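Local atomic coordinates of transcriptional regulator, MerR family (Bacillus thuringiensis serovar konkukian, PDB entry 3GPV), a protein that probably binds DNA as a MerR-family transcription factor, pairing a helix-turn-helix DNA-binding region with a long C-terminal helix predicted to form a coiled coil. Residues Pro43-Asn48 with Arg53-Glu58. Sequence-based numbering, arbitrary orientation.
Sequences PFLQRN and RIFNEE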
ATOM      1  N   PRO B  43      11.325 -18.565  11.605  1.00 49.83           N
ATOM      2  CA  PRO B  43      11.996 -19.843  11.868  1.00 51.18           C
ATOM      3  C   PRO B  43      13.059 -19.690  12.947  1.00 51.71           C
ATOM      4  O   PRO B  43      13.554 -20.672  13.493  1.00 52.89           O
ATOM      5  CB  PRO B  43      12.615 -20.200  10.514  1.00 50.99           C
ATOM      6  CG  PRO B  43      11.774 -19.441   9.520  1.00 51.84           C
ATOM      7  CD  PRO B  43      11.563 -18.131  10.220  1.00 50.98           C
ATOM      8  N   PHE B  44      13.388 -18.441  13.252  1.00 51.77           N
ATOM      9  CA  PHE B  44      14.416 -18.105  14.233  1.00 51.97           C
ATOM     10  C   PHE B  44      13.925 -17.921  15.663  1.00 52.84           C
ATOM     11  O   PHE B  44      14.685 -17.502  16.532  1.00 52.17           O
ATOM     12  CB  PHE B  44      15.104 -16.828  13.779  1.00 50.61           C
ATOM     13  CG  PHE B  44      14.144 -15.759  13.354  1.00 47.99           C
ATOM     14  CD1 PHE B  44      13.445 -15.018  14.294  1.00 46.70           C
ATOM     15  CD2 PHE B  44      13.909 -15.522  12.005  1.00 48.16           C
ATOM     16  CE1 PHE B  44      12.522 -14.056  13.897  1.00 47.10           C
ATOM     17  CE2 PHE B  44      12.989 -14.564  11.599  1.00 46.79           C
ATOM     18  CZ  PHE B  44      12.296 -13.830  12.543  1.00 47.11           C
ATOM     19  N   LEU B  45      12.661 -18.226  15.913  1.00 54.18           N
ATOM     20  CA  LEU B  45      12.120 -18.064  17.250  1.00 56.12           C
ATOM     21  C   LEU B  45      12.644 -19.116  18.226  1.00 58.05           C
ATOM     22  O   LEU B  45      12.696 -20.305  17.912  1.00 57.17           O
ATOM     23  CB  LEU B  45      10.595 -18.091  17.189  1.00 56.17           C
ATOM     24  CG  LEU B  45       9.905 -16.786  17.595  1.00 56.11           C
ATOM     25  CD1 LEU B  45      10.720 -15.578  17.141  1.00 54.68           C
ATOM     26  CD2 LEU B  45       8.513 -16.771  17.006  1.00 54.56           C
ATOM     27  N   GLN B  46      13.038 -18.656  19.411  1.00 60.32           N
ATOM     28  CA  GLN B  46      13.574 -19.524  20.450  1.00 62.52           C
ATOM     29  C   GLN B  46      12.497 -20.066  21.381  1.00 63.28           C
ATOM     30  O   GLN B  46      11.303 -19.841  21.171  1.00 63.09           O
ATOM     31  CB  GLN B  46      14.615 -18.767  21.278  1.00 63.38           C
ATOM     32  CG  GLN B  46      16.008 -19.353  21.202  1.00 65.88           C
ATOM     33  CD  GLN B  46      16.668 -19.132  19.855  1.00 67.15           C
ATOM     34  OE1 GLN B  46      16.938 -17.995  19.466  1.00 67.47           O
ATOM     35  NE2 GLN B  46      16.936 -20.221  19.138  1.00 67.61           N
ATOM     36  N   ARG B  47      12.948 -20.775  22.415  1.00 64.38           N
ATOM     37  CA  ARG B  47      12.083 -21.391  23.422  1.00 64.97           C
ATOM     38  C   ARG B  47      12.470 -20.892  24.807  1.00 64.74           C
ATOM     39  O   ARG B  47      13.644 -20.657  25.082  1.00 64.88           O
ATOM     40  CB  ARG B  47      12.252 -22.911  23.407  1.00 65.35           C
ATOM     41  CG  ARG B  47      11.954 -23.581  22.088  1.00 66.47           C
ATOM     42  CD  ARG B  47      10.508 -24.012  22.023  1.00 67.32           C
ATOM     43  NE  ARG B  47      10.169 -24.562  20.717  1.00 68.44           N
ATOM     44  CZ  ARG B  47       8.927 -24.768  20.299  1.00 68.57           C
ATOM     45  NH1 ARG B  47       7.908 -24.469  21.093  1.00 68.98           N
ATOM     46  NH2 ARG B  47       8.705 -25.257  19.087  1.00 69.21           N
ATOM     47  N   ASN B  48      11.485 -20.721  25.678  1.00 64.65           N
ATOM     48  CA  ASN B  48      11.778 -20.292  27.033  1.00 65.11           C
ATOM     49  C   ASN B  48      11.757 -21.552  27.898  1.00 65.95           C
ATOM     50  O   ASN B  48      11.507 -22.649  27.392  1.00 64.86           O
ATOM     51  CB  ASN B  48      10.749 -19.265  27.520  1.00 63.39           C
ATOM     52  CG  ASN B  48       9.339 -19.809  27.539  1.00 62.19           C
ATOM     53  OD1 ASN B  48       9.083 -20.936  27.115  1.00 59.44           O
ATOM     54  ND2 ASN B  48       8.409 -19.000  28.031  1.00 61.86           N
ATOM     55  N   ARG B  53       7.305 -20.188  22.398  1.00 54.93           N
ATOM     56  CA  ARG B  53       8.165 -19.574  21.397  1.00 53.39           C
ATOM     57  C   ARG B  53       8.198 -18.074  21.656  1.00 50.25           C
ATOM     58  O   ARG B  53       7.166 -17.407  21.698  1.00 49.05           O
ATOM     59  CB  ARG B  53       7.661 -19.918  19.995  1.00 55.46           C
ATOM     60  CG  ARG B  53       7.753 -21.419  19.751  1.00 59.03           C
ATOM     61  CD  ARG B  53       7.163 -21.877  18.431  1.00 60.96           C
ATOM     62  NE  ARG B  53       7.948 -21.456  17.278  1.00 62.21           N
ATOM     63  CZ  ARG B  53       7.543 -20.548  16.400  1.00 63.42           C
ATOM     64  NH1 ARG B  53       6.359 -19.968  16.549  1.00 64.36           N
ATOM     65  NH2 ARG B  53       8.313 -20.225  15.370  1.00 64.45           N
ATOM     66  N   ILE B  54       9.403 -17.559  21.860  1.00 46.74           N
ATOM     67  CA  ILE B  54       9.590 -16.155  22.185  1.00 45.40           C
ATOM     68  C   ILE B  54      10.611 -15.454  21.304  1.00 43.82           C
ATOM     69  O   ILE B  54      11.340 -16.090  20.541  1.00 42.44           O
ATOM     70  CB  ILE B  54      10.048 -15.996  23.652  1.00 46.35           C
ATOM     71  CG1 ILE B  54      11.422 -16.646  23.848  1.00 45.36           C
ATOM     72  CG2 ILE B  54       9.037 -16.636  24.587  1.00 46.02           C
ATOM     73  CD1 ILE B  54      11.450 -18.152  23.681  1.00 50.10           C
ATOM     74  N   PHE B  55      10.669 -14.138  21.451  1.00 42.36           N
ATOM     75  CA  PHE B  55      11.580 -13.297  20.688  1.00 42.01           C
ATOM     76  C   PHE B  55      12.777 -12.811  21.498  1.00 41.39           C
ATOM     77  O   PHE B  55      12.599 -12.182  22.538  1.00 39.56           O
ATOM     78  CB  PHE B  55      10.848 -12.048  20.173  1.00 41.71           C
ATOM     79  CG  PHE B  55       9.850 -12.319  19.089  1.00 41.86           C
ATOM     80  CD1 PHE B  55      10.161 -12.053  17.756  1.00 42.07           C
ATOM     81  CD2 PHE B  55       8.598 -12.834  19.394  1.00 40.82           C
ATOM     82  CE1 PHE B  55       9.236 -12.299  16.744  1.00 41.27           C
ATOM     83  CE2 PHE B  55       7.664 -13.085  18.384  1.00 41.16           C
ATOM     84  CZ  PHE B  55       7.984 -12.816  17.060  1.00 40.75           C
ATOM     85  N   ASN B  56      13.986 -13.112  21.037  1.00 42.15           N
ATOM     86  CA  ASN B  56      15.175 -12.580  21.694  1.00 44.04           C
ATOM     87  C   ASN B  56      15.504 -11.323  20.877  1.00 44.88           C
ATOM     88  O   ASN B  56      14.803 -11.001  19.917  1.00 42.34           O
ATOM     89  CB  ASN B  56      16.356 -13.558  21.659  1.00 46.44           C
ATOM     90  CG  ASN B  56      16.609 -14.130  20.283  1.00 48.23           C
ATOM     91  OD1 ASN B  56      16.233 -13.538  19.273  1.00 48.65           O
ATOM     92  ND2 ASN B  56      17.264 -15.291  20.235  1.00 49.34           N
ATOM     93  N   GLU B  57      16.561 -10.617  21.248  1.00 45.64           N
ATOM     94  CA  GLU B  57      16.934  -9.394  20.553  1.00 46.74           C
ATOM     95  C   GLU B  57      17.134  -9.572  19.050  1.00 45.53           C
ATOM     96  O   GLU B  57      16.758  -8.706  18.263  1.00 45.55           O
ATOM     97  CB  GLU B  57      18.203  -8.811  21.176  1.00 49.51           C
ATOM     98  CG  GLU B  57      18.439  -7.343  20.845  1.00 55.21           C
ATOM     99  CD  GLU B  57      19.695  -6.792  21.496  1.00 57.85           C
ATOM    100  OE1 GLU B  57      20.808  -7.235  21.126  1.00 60.33           O
ATOM    101  OE2 GLU B  57      19.568  -5.921  22.383  1.00 59.95           O
ATOM    102  N   GLU B  58      17.726 -10.682  18.642  1.00 43.95           N
ATOM    103  CA  GLU B  58      17.943 -10.901  17.222  1.00 43.98           C
ATOM    104  C   GLU B  58      16.629 -11.192  16.491  1.00 41.60           C
ATOM    105  O   GLU B  58      16.442 -10.779  15.343  1.00 37.69           O
ATOM    106  CB  GLU B  58      18.936 -12.048  16.999  1.00 46.38           C
ATOM    107  CG  GLU B  58      19.219 -12.302  15.526  1.00 52.08           C
ATOM    108  CD  GLU B  58      20.653 -12.702  15.251  1.00 54.82           C
ATOM    109  OE1 GLU B  58      21.031 -13.847  15.580  1.00 56.64           O
ATOM    110  OE2 GLU B  58      21.406 -11.863  14.707  1.00 55.39           O
TER
HETATM  111  O   HOH W   1      16.579 -15.411  17.278  1.00 60.81           O
HETATM  112  O   HOH W   2      11.138 -21.167  16.096  1.00 50.98           O
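R53 lays its guanidinium across L45, with CB of L45 over one face of the group and 3.6 Å from NH2 of R53. A bend at chi3 (70°) helps carry the arginine chain alongside 43-48 to this leucine, and a salt bridge from NH1 to D37 holds its far end. The CD2 branch of L45 also lies against the guanidinium, 3.8 Å from R53 NH2, while CD1 rests over the centre of the buried F55 ring in a CH-pi contact, 13° off the ring normal. R53 and F55 belong to strand 53-55 of a beta hairpin, the wing of the MerR winged helix-turn-helix, which in relatives helps grip DNA; L45 immediately precedes its other strand, 46-47. Q46 and I54 form the antiparallel hydrogen-bonded pair: N of I54 gives to O of Q46 at 3.0 Å, and N of Q46 to O of I54 at a longer 3.3 Å. The I54 side chain turns CD1 toward the 46-48 backbone, 4.1 Å from CB of N48. R47 pairs with R53 without such bonds; R53 CG lies over one face of the R47 guanidinium, whose NH1 bonds to the carbonyl of G51 in the turn. Beyond the strands, N56 is the N-cap of helix 57-70, its OD1 accepting from N of A59.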